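Local coordinates for protein lipase aflb (Neosartorya fumigata, PDB 6IDY) that probably hydrolyses the ester bonds of lipids as a fungal lipase with an alpha/beta-hydrolase type of fold, and binds a calcium ion, at residues L14-I19 against L415-A420; N158-V163 against D189-W194; E224-V229 against V252-I257. All coordinates share one frame; numbering follows the deposited sequence.

Interaction 1: residues L14-I19 against L415-A420; sequences LSLVSI and LLIALA
L16 turns its CG anti to the backbone N (chi1 -166°), which carries the branched end across to A420 and the turn L416-I417. Its chi2 of 68° then sets CD1 and CD2 on different neighbours. I19 has its CG2 anti to the backbone N, and this methyl, not the longer CG1 arm, faces the helix 414-424.

L16 CD1 does most of the touching. It lies against the backbone of a helical turn, 3.5 Å from L416 O and 3.6 Å from I417 CA. It also packs on A420 CB, and I417 CG1 comes in at 3.9 Å. CD2 meets L416 4.1 Å from its CB, and the two leucine side chains cross at about a right angle. L416 O already accepts A420 N in its own helix, so the methyl rests on a carbonyl whose helical bond is made.

A420 meets both residues. Its CB points at the segment 14-19, and I19 CG2 packs 3.7 Å from it. The same methyl comes within 3.3 Å of A420 O, a tight approach. The small alanine side chain brings the two helices close here, with CA atoms of I19 and A420 5.9 Å apart.

The start of the first helix is fixed by its own serines. S15 is the N-cap, and its OG accepts S18 N. S15 O takes two donors, I19 N and S18 OG.

This is apolar helix-to-helix packing that joins the first modelled helix to the last. Helix 96-103 flanks both partners: N103 OD1 accepts V17 N, while L99 and L102 touch L416 and I417. Y105 covers I19 and I417, and I40 of helix 31-47 packs on L416.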
ATOM      1  N   LEU A  14       7.112 -15.556 -17.044  1.00 55.60           N
ATOM      2  CA  LEU A  14       6.936 -16.059 -15.684  1.00 54.48           C
ATOM      3  C   LEU A  14       5.535 -15.766 -15.149  1.00 55.45           C
ATOM      4  O   LEU A  14       4.902 -14.795 -15.578  1.00 56.36           O
ATOM      5  CB  LEU A  14       7.993 -15.464 -14.736  1.00 54.10           C
ATOM      6  CG  LEU A  14       9.420 -16.014 -14.818  1.00 59.45           C
ATOM      7  CD1 LEU A  14      10.381 -15.120 -14.052  1.00 58.75           C
ATOM      8  CD2 LEU A  14       9.507 -17.440 -14.278  1.00 62.40           C
ATOM      9  N   SER A  15       5.063 -16.591 -14.199  1.00 47.49           N
ATOM     10  CA  SER A  15       3.738 -16.458 -13.599  1.00 45.12           C
ATOM     11  C   SER A  15       3.769 -16.653 -12.081  1.00 45.61           C
ATOM     12  O   SER A  15       4.787 -17.083 -11.533  1.00 44.98           O
ATOM     13  CB  SER A  15       2.771 -17.454 -14.236  1.00 48.83           C
ATOM     14  OG  SER A  15       3.031 -18.783 -13.817  1.00 55.37           O
ATOM     15  N   LEU A  16       2.636 -16.362 -11.410  1.00 39.75           N
ATOM     16  CA  LEU A  16       2.454 -16.541  -9.973  1.00 38.71           C
ATOM     17  C   LEU A  16       2.671 -18.024  -9.628  1.00 43.34           C
ATOM     18  O   LEU A  16       3.380 -18.326  -8.665  1.00 43.21           O
ATOM     19  CB  LEU A  16       1.040 -16.075  -9.578  1.00 38.29           C
ATOM     20  CG  LEU A  16       0.728 -15.850  -8.105  1.00 41.80           C
ATOM     21  CD1 LEU A  16       1.487 -14.682  -7.567  1.00 40.72           C
ATOM     22  CD2 LEU A  16      -0.748 -15.575  -7.908  1.00 43.26           C
ATOM     23  N   VAL A  17       2.131 -18.934 -10.474  1.00 39.72           N
ATOM     24  CA  VAL A  17       2.269 -20.389 -10.361  1.00 39.79           C
ATOM     25  C   VAL A  17       3.746 -20.811 -10.436  1.00 42.59           C
ATOM     26  O   VAL A  17       4.202 -21.520  -9.542  1.00 43.09           O
ATOM     27  CB  VAL A  17       1.367 -21.143 -11.385  1.00 44.31           C
ATOM     28  CG1 VAL A  17       1.812 -22.594 -11.579  1.00 45.03           C
ATOM     29  CG2 VAL A  17      -0.096 -21.091 -10.964  1.00 43.78           C
ATOM     30  N   SER A  18       4.485 -20.358 -11.478  1.00 37.86           N
ATOM     31  CA  SER A  18       5.903 -20.686 -11.676  1.00 37.15           C
ATOM     32  C   SER A  18       6.790 -20.177 -10.534  1.00 38.58           C
ATOM     33  O   SER A  18       7.640 -20.925 -10.055  1.00 37.88           O
ATOM     34  CB  SER A  18       6.404 -20.191 -13.033  1.00 40.87           C
ATOM     35  OG  SER A  18       6.651 -18.795 -13.036  1.00 53.36           O
ATOM     36  N   ILE A  19       6.571 -18.925 -10.077  1.00 34.73           N
ATOM     37  CA  ILE A  19       7.332 -18.340  -8.964  1.00 34.01           C
ATOM     38  C   ILE A  19       7.130 -19.169  -7.690  1.00 36.92           C
ATOM     39  O   ILE A  19       8.112 -19.563  -7.056  1.00 37.52           O
ATOM     40  CB  ILE A  19       7.012 -16.834  -8.750  1.00 36.65           C
ATOM     41  CG1 ILE A  19       7.476 -15.985  -9.948  1.00 37.36           C
ATOM     42  CG2 ILE A  19       7.636 -16.320  -7.446  1.00 36.56           C
ATOM     43  CD1 ILE A  19       6.757 -14.669 -10.076  1.00 42.42           C
ATOM     44  N   LEU A 415      -2.342 -10.825  -1.541  1.00 21.95           N
ATOM     45  CA  LEU A 415      -1.466 -11.527  -0.607  1.00 22.35           C
ATOM     46  C   LEU A 415      -0.710 -12.645  -1.295  1.00 26.25           C
ATOM     47  O   LEU A 415       0.415 -12.950  -0.901  1.00 25.00           O
ATOM     48  CB  LEU A 415      -2.268 -12.085   0.577  1.00 23.04           C
ATOM     49  CG  LEU A 415      -2.872 -11.051   1.529  1.00 28.40           C
ATOM     50  CD1 LEU A 415      -3.786 -11.717   2.506  1.00 29.10           C
ATOM     51  CD2 LEU A 415      -1.800 -10.258   2.262  1.00 29.50           C
ATOM     52  N   LEU A 416      -1.320 -13.235  -2.343  1.00 24.05           N
ATOM     53  CA  LEU A 416      -0.716 -14.308  -3.136  1.00 24.44           C
ATOM     54  C   LEU A 416       0.450 -13.769  -3.958  1.00 26.78           C
ATOM     55  O   LEU A 416       1.482 -14.427  -4.068  1.00 26.60           O
ATOM     56  CB  LEU A 416      -1.765 -14.985  -4.029  1.00 25.50           C
ATOM     57  CG  LEU A 416      -3.029 -15.512  -3.326  1.00 31.33           C
ATOM     58  CD1 LEU A 416      -4.080 -15.918  -4.345  1.00 32.23           C
ATOM     59  CD2 LEU A 416      -2.712 -16.696  -2.397  1.00 34.62           C
ATOM     60  N   ILE A 417       0.307 -12.551  -4.491  1.00 23.22           N
ATOM     61  CA  ILE A 417       1.374 -11.880  -5.237  1.00 22.12           C
ATOM     62  C   ILE A 417       2.481 -11.473  -4.250  1.00 23.82           C
ATOM     63  O   ILE A 417       3.664 -11.728  -4.511  1.00 22.86           O
ATOM     64  CB  ILE A 417       0.831 -10.675  -6.054  1.00 24.46           C
ATOM     65  CG1 ILE A 417      -0.073 -11.163  -7.200  1.00 25.80           C
ATOM     66  CG2 ILE A 417       1.984  -9.811  -6.585  1.00 23.88           C
ATOM     67  CD1 ILE A 417      -0.898 -10.067  -7.856  1.00 32.89           C
ATOM     68  N   ALA A 418       2.081 -10.882  -3.101  1.00 19.12           N
ATOM     69  CA  ALA A 418       3.017 -10.460  -2.058  1.00 18.66           C
ATOM     70  C   ALA A 418       3.913 -11.625  -1.610  1.00 23.68           C
ATOM     71  O   ALA A 418       5.128 -11.440  -1.509  1.00 23.66           O
ATOM     72  CB  ALA A 418       2.276  -9.845  -0.877  1.00 18.43           C
ATOM     73  N   LEU A 419       3.335 -12.840  -1.451  1.00 21.12           N
ATOM     74  CA  LEU A 419       4.098 -14.024  -1.066  1.00 21.96           C
ATOM     75  C   LEU A 419       5.091 -14.428  -2.152  1.00 25.87           C
ATOM     76  O   LEU A 419       6.259 -14.659  -1.840  1.00 24.51           O
ATOM     77  CB  LEU A 419       3.200 -15.218  -0.686  1.00 22.63           C
ATOM     78  CG  LEU A 419       3.958 -16.459  -0.174  1.00 27.39           C
ATOM     79  CD1 LEU A 419       4.696 -16.169   1.132  1.00 26.37           C
ATOM     80  CD2 LEU A 419       3.042 -17.643  -0.036  1.00 28.51           C
ATOM     81  N   ALA A 420       4.628 -14.489  -3.419  1.00 22.38           N
ATOM     82  CA  ALA A 420       5.460 -14.825  -4.571  1.00 22.17           C
ATOM     83  C   ALA A 420       6.646 -13.862  -4.685  1.00 25.55           C
ATOM     84  O   ALA A 420       7.775 -14.322  -4.818  1.00 25.48           O
ATOM     85  CB  ALA A 420       4.627 -14.786  -5.842  1.00 23.15           C
TER

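Interaction 2: residues N158-V163 against D189-W194; sequences NGKKPV and DADVVW
K161, P162 and V163 pair with A190, D191 and V192 as neighbouring parallel strands. They belong to a beta-alpha-beta unit, in which helix 173-178 connects strands 161-166 and 190-195 along the chain. The short strand axes make an angle of 29°.

Four backbone hydrogen bonds form the ladder. K161 N gives to D189 O and V163 N to D191 O. In return D191 N gives to K161 O at 2.8 Å, and V193 N to V163 O at 2.9 Å. CA-H groups of P162 and V192 add weaker CA-H...O contacts, each CA 3.3 Å from the carbonyl oxygen it faces, D191 O and V163 O.

The apolar part is small. V163 CG2 lies beside the backbone N and packs 3.6 Å from A190 CB, on the face these residues share with K161. P162 and D191 lie on the other face.

The polar side chains lie toward the N-terminal end of the pairing. K160 crosses D191 at about a right angle, with CB atoms 4.0 Å apart. Its NZ stays 4.6 Å from D191 OD1, beyond a salt bridge. K161 NZ instead pairs with D254. The carboxylate of D191 has a backbone partner, with G154 N giving its hydrogen to OD2.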
ATOM      1  N   ASN A 158      -8.826  19.641 -16.525  1.00 48.37           N
ATOM      2  CA  ASN A 158     -10.241  19.271 -16.447  1.00 49.21           C
ATOM      3  C   ASN A 158     -10.902  19.443 -15.062  1.00 52.91           C
ATOM      4  O   ASN A 158     -12.032  18.982 -14.862  1.00 54.15           O
ATOM      5  CB  ASN A 158     -10.400  17.816 -16.937  1.00 52.16           C
ATOM      6  CG  ASN A 158      -9.422  16.819 -16.324  1.00 75.19           C
ATOM      7  OD1 ASN A 158      -8.713  17.095 -15.342  1.00 62.87           O
ATOM      8  ND2 ASN A 158      -9.360  15.627 -16.905  1.00 66.98           N
ATOM      9  N   GLY A 159     -10.212  20.096 -14.130  1.00 47.17           N
ATOM     10  CA  GLY A 159     -10.710  20.293 -12.770  1.00 45.65           C
ATOM     11  C   GLY A 159     -10.566  19.061 -11.889  1.00 46.59           C
ATOM     12  O   GLY A 159     -11.153  18.996 -10.802  1.00 46.12           O
ATOM     13  N   LYS A 160      -9.783  18.069 -12.352  1.00 39.74           N
ATOM     14  CA  LYS A 160      -9.542  16.828 -11.620  1.00 36.91           C
ATOM     15  C   LYS A 160      -8.157  16.886 -11.013  1.00 36.87           C
ATOM     16  O   LYS A 160      -7.176  17.115 -11.722  1.00 36.79           O
ATOM     17  CB  LYS A 160      -9.701  15.589 -12.522  1.00 38.91           C
ATOM     18  CG  LYS A 160     -11.045  15.521 -13.251  1.00 47.87           C
ATOM     19  CD  LYS A 160     -11.486  14.098 -13.533  1.00 56.16           C
ATOM     20  CE  LYS A 160     -10.948  13.508 -14.815  1.00 58.57           C
ATOM     21  NZ  LYS A 160     -11.493  12.147 -15.061  1.00 58.89           N
ATOM     22  N   LYS A 161      -8.084  16.729  -9.694  1.00 30.23           N
ATOM     23  CA  LYS A 161      -6.829  16.765  -8.956  1.00 28.12           C
ATOM     24  C   LYS A 161      -6.013  15.490  -9.235  1.00 29.93           C
ATOM     25  O   LYS A 161      -6.536  14.395  -9.041  1.00 27.65           O
ATOM     26  CB  LYS A 161      -7.114  16.911  -7.445  1.00 29.23           C
ATOM     27  CG  LYS A 161      -5.886  17.103  -6.546  1.00 31.27           C
ATOM     28  CD  LYS A 161      -5.329  18.505  -6.664  1.00 35.75           C
ATOM     29  CE  LYS A 161      -4.796  19.000  -5.355  1.00 41.28           C
ATOM     30  NZ  LYS A 161      -5.840  19.717  -4.571  1.00 42.08           N
ATOM     31  N   PRO A 162      -4.744  15.600  -9.692  1.00 26.69           N
ATOM     32  CA  PRO A 162      -3.937  14.388  -9.894  1.00 25.73           C
ATOM     33  C   PRO A 162      -3.676  13.687  -8.561  1.00 28.18           C
ATOM     34  O   PRO A 162      -3.357  14.342  -7.574  1.00 28.92           O
ATOM     35  CB  PRO A 162      -2.644  14.921 -10.529  1.00 27.68           C
ATOM     36  CG  PRO A 162      -2.997  16.308 -11.047  1.00 32.43           C
ATOM     37  CD  PRO A 162      -3.970  16.815 -10.029  1.00 28.29           C
ATOM     38  N   VAL A 163      -3.894  12.369  -8.514  1.00 23.23           N
ATOM     39  CA  VAL A 163      -3.708  11.563  -7.305  1.00 22.07           C
ATOM     40  C   VAL A 163      -2.697  10.449  -7.594  1.00 25.87           C
ATOM     41  O   VAL A 163      -2.925   9.609  -8.469  1.00 25.10           O
ATOM     42  CB  VAL A 163      -5.044  11.027  -6.701  1.00 25.10           C
ATOM     43  CG1 VAL A 163      -4.791  10.164  -5.465  1.00 24.24           C
ATOM     44  CG2 VAL A 163      -5.996  12.169  -6.358  1.00 25.09           C
ATOM     45  N   ASP A 189     -13.106  14.171  -7.520  1.00 28.74           N
ATOM     46  CA  ASP A 189     -12.576  14.860  -8.699  1.00 28.85           C
ATOM     47  C   ASP A 189     -11.056  14.615  -8.662  1.00 31.70           C
ATOM     48  O   ASP A 189     -10.248  15.511  -8.390  1.00 30.85           O
ATOM     49  CB  ASP A 189     -12.954  16.354  -8.680  1.00 31.89           C
ATOM     50  CG  ASP A 189     -14.451  16.621  -8.782  1.00 41.23           C
ATOM     51  OD1 ASP A 189     -15.128  15.934  -9.579  1.00 40.31           O
ATOM     52  OD2 ASP A 189     -14.943  17.515  -8.063  1.00 48.81           O
ATOM     53  N   ALA A 190     -10.704  13.338  -8.873  1.00 27.22           N
ATOM     54  CA  ALA A 190      -9.368  12.776  -8.793  1.00 25.41           C
ATOM     55  C   ALA A 190      -8.960  12.115 -10.109  1.00 30.01           C
ATOM     56  O   ALA A 190      -9.751  11.397 -10.724  1.00 30.71           O
ATOM     57  CB  ALA A 190      -9.328  11.756  -7.668  1.00 25.01           C
ATOM     58  N   ASP A 191      -7.714  12.348 -10.521  1.00 26.12           N
ATOM     59  CA  ASP A 191      -7.129  11.811 -11.747  1.00 25.49           C
ATOM     60  C   ASP A 191      -5.947  10.946 -11.332  1.00 26.26           C
ATOM     61  O   ASP A 191      -4.854  11.454 -11.074  1.00 24.86           O
ATOM     62  CB  ASP A 191      -6.685  12.965 -12.657  1.00 27.29           C
ATOM     63  CG  ASP A 191      -6.886  12.711 -14.133  1.00 33.59           C
ATOM     64  OD1 ASP A 191      -6.996  11.524 -14.527  1.00 33.57           O
ATOM     65  OD2 ASP A 191      -6.929  13.691 -14.893  1.00 38.38           O
ATOM     66  N   VAL A 192      -6.186   9.640 -11.222  1.00 22.40           N
ATOM     67  CA  VAL A 192      -5.203   8.695 -10.708  1.00 21.81           C
ATOM     68  C   VAL A 192      -4.043   8.390 -11.666  1.00 27.37           C
ATOM     69  O   VAL A 192      -4.202   8.316 -12.885  1.00 28.06           O
ATOM     70  CB  VAL A 192      -5.835   7.374 -10.181  1.00 25.46           C
ATOM     71  CG1 VAL A 192      -6.799   7.638  -9.020  1.00 25.31           C
ATOM     72  CG2 VAL A 192      -6.513   6.566 -11.295  1.00 25.87           C
ATOM     73  N   VAL A 193      -2.870   8.215 -11.062  1.00 23.74           N
ATOM     74  CA  VAL A 193      -1.636   7.721 -11.665  1.00 23.94           C
ATOM     75  C   VAL A 193      -1.105   6.736 -10.631  1.00 27.32           C
ATOM     76  O   VAL A 193      -1.403   6.890  -9.442  1.00 25.48           O
ATOM     77  CB  VAL A 193      -0.579   8.798 -12.065  1.00 27.60           C
ATOM     78  CG1 VAL A 193      -1.081   9.688 -13.195  1.00 27.39           C
ATOM     79  CG2 VAL A 193      -0.114   9.627 -10.871  1.00 26.96           C
ATOM     80  N   TRP A 194      -0.380   5.710 -11.051  1.00 25.46           N
ATOM     81  CA  TRP A 194       0.165   4.819 -10.031  1.00 25.26           C
ATOM     82  C   TRP A 194       1.650   4.589 -10.229  1.00 27.91           C
ATOM     83  O   TRP A 194       2.172   4.651 -11.340  1.00 27.44           O
ATOM     84  CB  TRP A 194      -0.623   3.516  -9.853  1.00 24.16           C
ATOM     85  CG  TRP A 194      -0.912   2.763 -11.107  1.00 26.08           C
ATOM     86  CD1 TRP A 194      -0.134   1.801 -11.680  1.00 29.20           C
ATOM     87  CD2 TRP A 194      -2.123   2.815 -11.876  1.00 26.55           C
ATOM     88  NE1 TRP A 194      -0.760   1.290 -12.795  1.00 29.75           N
ATOM     89  CE2 TRP A 194      -1.987   1.888 -12.934  1.00 31.49           C
ATOM     90  CE3 TRP A 194      -3.295   3.588 -11.800  1.00 27.77           C
ATOM     91  CZ2 TRP A 194      -2.993   1.691 -13.893  1.00 31.39           C
ATOM     92  CZ3 TRP A 194      -4.281   3.404 -12.754  1.00 30.04           C
ATOM     93  CH2 TRP A 194      -4.126   2.469 -13.789  1.00 31.46           C
TER

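Interaction 3: residues E224-V229 against V252-I257; sequences ESNVAV and VVDDFI. With CA (calcium ion), chain D.
N226 and D254 set an amide across a carboxylate at the entry to two parallel strands. The side chains cross at about a right angle, and their planes are 56° apart. ND2 gives a hydrogen bond of 2.8 Å to D254 OD1, nearly straight at 160°. OD1 lies near the amide plane of N226, while ND2 comes from its syn side, tilted out of the carboxylate plane. The chi1 of N226, -84°, also lays OD1 beside V252, 3.8 Å from its CB. D254 OD2 has its partner in K161.

V227, V229, V253 and F256 share one face of the sheet. The side chains of V227 and V253 cross obliquely, CG2 to CG2 at 4.0 Å. V253 CG1 reaches V229 CG2 at 4.2 Å. The ring of F256 offers an edge to V229 O, with CD1 nearest.

A228 and D255 lie on the other face, where D255 grips the calcium ion with both carboxylate oxygens. OD2 is 2.5 Å from the metal. Waters 1 and 2 and the backbone oxygens of A377, H380 and G382 complete the site. Water 1 also donates to D254 O, which links the corner at D254 to the metal.

Strand 253-259 has one extra residue around this corner, which shifts the register. V227 O takes D254 N, yet V229 N goes to D255 O.

Helix 235-245 joins the strands in a beta-alpha-beta unit, and its T239 touches V229 and F256. I219 and I216 of helix 205-223 cover V227 and V253. Strand 161-166 flanks 227-232, and strand 310-314 flanks 253-259.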
ATOM      1  N   GLU A 224       0.901  21.191 -13.851  1.00 24.73           N
ATOM      2  CA  GLU A 224       0.950  22.594 -13.390  1.00 24.85           C
ATOM      3  C   GLU A 224      -0.077  22.737 -12.257  1.00 29.54           C
ATOM      4  O   GLU A 224      -0.943  23.619 -12.275  1.00 30.14           O
ATOM      5  CB  GLU A 224       0.657  23.583 -14.541  1.00 27.11           C
ATOM      6  CG  GLU A 224       1.634  23.504 -15.701  1.00 39.57           C
ATOM      7  CD  GLU A 224       1.551  24.681 -16.655  1.00 64.40           C
ATOM      8  OE1 GLU A 224       0.444  24.957 -17.173  1.00 58.09           O
ATOM      9  OE2 GLU A 224       2.596  25.331 -16.883  1.00 60.03           O
ATOM     10  N   SER A 225      -0.033  21.787 -11.319  1.00 25.52           N
ATOM     11  CA  SER A 225      -1.023  21.706 -10.260  1.00 24.97           C
ATOM     12  C   SER A 225      -0.446  21.040  -9.046  1.00 27.34           C
ATOM     13  O   SER A 225       0.517  20.285  -9.152  1.00 26.33           O
ATOM     14  CB  SER A 225      -2.208  20.869 -10.753  1.00 27.96           C
ATOM     15  OG  SER A 225      -3.210  20.669  -9.771  1.00 34.56           O
ATOM     16  N   ASN A 226      -1.068  21.277  -7.891  1.00 23.61           N
ATOM     17  CA  ASN A 226      -0.718  20.557  -6.685  1.00 23.13           C
ATOM     18  C   ASN A 226      -1.385  19.185  -6.829  1.00 26.81           C
ATOM     19  O   ASN A 226      -2.279  19.008  -7.664  1.00 26.07           O
ATOM     20  CB  ASN A 226      -1.182  21.297  -5.437  1.00 23.29           C
ATOM     21  CG  ASN A 226      -0.210  22.362  -4.983  1.00 38.76           C
ATOM     22  OD1 ASN A 226       0.720  22.750  -5.699  1.00 29.96           O
ATOM     23  ND2 ASN A 226      -0.394  22.852  -3.772  1.00 30.53           N
ATOM     24  N   VAL A 227      -0.906  18.205  -6.081  1.00 23.36           N
ATOM     25  CA  VAL A 227      -1.410  16.840  -6.181  1.00 21.70           C
ATOM     26  C   VAL A 227      -1.830  16.321  -4.819  1.00 25.45           C
ATOM     27  O   VAL A 227      -1.627  16.977  -3.793  1.00 25.22           O
ATOM     28  CB  VAL A 227      -0.347  15.893  -6.834  1.00 24.21           C
ATOM     29  CG1 VAL A 227       0.057  16.374  -8.230  1.00 24.26           C
ATOM     30  CG2 VAL A 227       0.882  15.709  -5.935  1.00 22.94           C
ATOM     31  N   ALA A 228      -2.375  15.112  -4.823  1.00 21.48           N
ATOM     32  CA  ALA A 228      -2.701  14.349  -3.645  1.00 20.32           C
ATOM     33  C   ALA A 228      -1.985  13.019  -3.798  1.00 24.14           C
ATOM     34  O   ALA A 228      -1.683  12.592  -4.917  1.00 23.29           O
ATOM     35  CB  ALA A 228      -4.195  14.137  -3.545  1.00 21.19           C
ATOM     36  N   VAL A 229      -1.651  12.397  -2.672  1.00 20.85           N
ATOM     37  CA  VAL A 229      -1.005  11.093  -2.639  1.00 19.67           C
ATOM     38  C   VAL A 229      -1.908  10.170  -1.827  1.00 23.71           C
ATOM     39  O   VAL A 229      -2.333  10.542  -0.732  1.00 23.55           O
ATOM     40  CB  VAL A 229       0.427  11.150  -2.020  1.00 21.94           C
ATOM     41  CG1 VAL A 229       1.017   9.754  -1.875  1.00 20.60           C
ATOM     42  CG2 VAL A 229       1.369  12.055  -2.829  1.00 21.80           C
ATOM     43  N   VAL A 252       3.809  21.004  -2.897  1.00 24.73           N
ATOM     44  CA  VAL A 252       2.900  20.632  -3.981  1.00 24.43           C
ATOM     45  C   VAL A 252       1.942  19.476  -3.603  1.00 27.62           C
ATOM     46  O   VAL A 252       1.170  19.035  -4.456  1.00 27.72           O
ATOM     47  CB  VAL A 252       3.651  20.371  -5.321  1.00 28.04           C
ATOM     48  CG1 VAL A 252       4.401  21.619  -5.784  1.00 28.34           C
ATOM     49  CG2 VAL A 252       4.596  19.179  -5.224  1.00 26.90           C
ATOM     50  N   VAL A 253       1.973  19.006  -2.344  1.00 22.64           N
ATOM     51  CA  VAL A 253       1.066  17.937  -1.905  1.00 21.91           C
ATOM     52  C   VAL A 253       0.019  18.524  -0.973  1.00 25.57           C
ATOM     53  O   VAL A 253       0.359  18.961   0.129  1.00 25.29           O
ATOM     54  CB  VAL A 253       1.783  16.684  -1.313  1.00 24.42           C
ATOM     55  CG1 VAL A 253       0.776  15.658  -0.778  1.00 22.86           C
ATOM     56  CG2 VAL A 253       2.684  16.034  -2.351  1.00 24.16           C
ATOM     57  N   ASP A 254      -1.250  18.552  -1.424  1.00 22.18           N
ATOM     58  CA  ASP A 254      -2.362  19.090  -0.632  1.00 21.83           C
ATOM     59  C   ASP A 254      -2.953  18.069   0.330  1.00 24.52           C
ATOM     60  O   ASP A 254      -3.503  18.453   1.355  1.00 24.48           O
ATOM     61  CB  ASP A 254      -3.462  19.664  -1.540  1.00 23.80           C
ATOM     62  CG  ASP A 254      -3.046  20.886  -2.339  1.00 30.49           C
ATOM     63  OD1 ASP A 254      -2.083  21.571  -1.925  1.00 31.01           O
ATOM     64  OD2 ASP A 254      -3.695  21.168  -3.370  1.00 31.42           O
ATOM     65  N   ASP A 255      -2.877  16.780  -0.015  1.00 20.61           N
ATOM     66  CA  ASP A 255      -3.418  15.707   0.814  1.00 20.05           C
ATOM     67  C   ASP A 255      -2.592  14.457   0.697  1.00 23.06           C
ATOM     68  O   ASP A 255      -2.213  14.056  -0.405  1.00 22.68           O
ATOM     69  CB  ASP A 255      -4.873  15.378   0.419  1.00 22.06           C
ATOM     70  CG  ASP A 255      -5.905  16.388   0.892  1.00 27.33           C
ATOM     71  OD1 ASP A 255      -6.198  16.411   2.105  1.00 26.11           O
ATOM     72  OD2 ASP A 255      -6.427  17.143   0.046  1.00 29.49           O
ATOM     73  N   PHE A 256      -2.337  13.826   1.839  1.00 18.67           N
ATOM     74  CA  PHE A 256      -1.650  12.550   1.925  1.00 17.18           C
ATOM     75  C   PHE A 256      -2.637  11.619   2.628  1.00 20.81           C
ATOM     76  O   PHE A 256      -2.893  11.780   3.817  1.00 20.10           O
ATOM     77  CB  PHE A 256      -0.291  12.697   2.665  1.00 17.84           C
ATOM     78  CG  PHE A 256       0.500  11.454   3.056  1.00 18.25           C
ATOM     79  CD1 PHE A 256       0.234  10.218   2.467  1.00 20.45           C
ATOM     80  CD2 PHE A 256       1.519  11.527   4.001  1.00 19.26           C
ATOM     81  CE1 PHE A 256       0.955   9.077   2.839  1.00 20.25           C
ATOM     82  CE2 PHE A 256       2.241  10.387   4.368  1.00 21.23           C
ATOM     83  CZ  PHE A 256       1.950   9.170   3.789  1.00 19.03           C
ATOM     84  N   ILE A 257      -3.274  10.715   1.863  1.00 18.41           N
ATOM     85  CA  ILE A 257      -4.238   9.742   2.392  1.00 17.59           C
ATOM     86  C   ILE A 257      -3.481   8.431   2.570  1.00 20.96           C
ATOM     87  O   ILE A 257      -3.006   7.849   1.601  1.00 20.72           O
ATOM     88  CB  ILE A 257      -5.515   9.624   1.503  1.00 20.84           C
ATOM     89  CG1 ILE A 257      -6.212  11.001   1.360  1.00 21.34           C
ATOM     90  CG2 ILE A 257      -6.490   8.557   2.069  1.00 20.99           C
ATOM     91  CD1 ILE A 257      -6.902  11.241  -0.004  1.00 23.70           C
TER
HETATM   92 CA    CA D 501      -7.744  18.282   1.780  1.00 25.93          CA
HETATM   93  O   HOH W   1      -5.825  19.720   1.912  1.00 26.23           O
HETATM   94  O   HOH W   2      -8.087  19.455  -0.229  1.00 27.62           O

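How the interactions relate
Interactions 2 and 3 belong to one mixed sheet, with strands in the order 190-195, 161-166, 227-232 and 253-259. Their centres are about 10 Å apart. They meet directly: K161 NZ makes a salt bridge of 2.9 Å to D254 OD2, next in sequence to the calcium ligand D255. Along the chain interaction 2 closes before interaction 3 opens. Interaction 1 encloses both, as its segments lie near the two ends of the chain. It sits in a separate group of helices, about 31 Å and 33 Å from the other two, centre to centre. The chain thus combines a sheet that supplies one calcium ligand, D255, with a helical part in which the first modelled helix packs on the last.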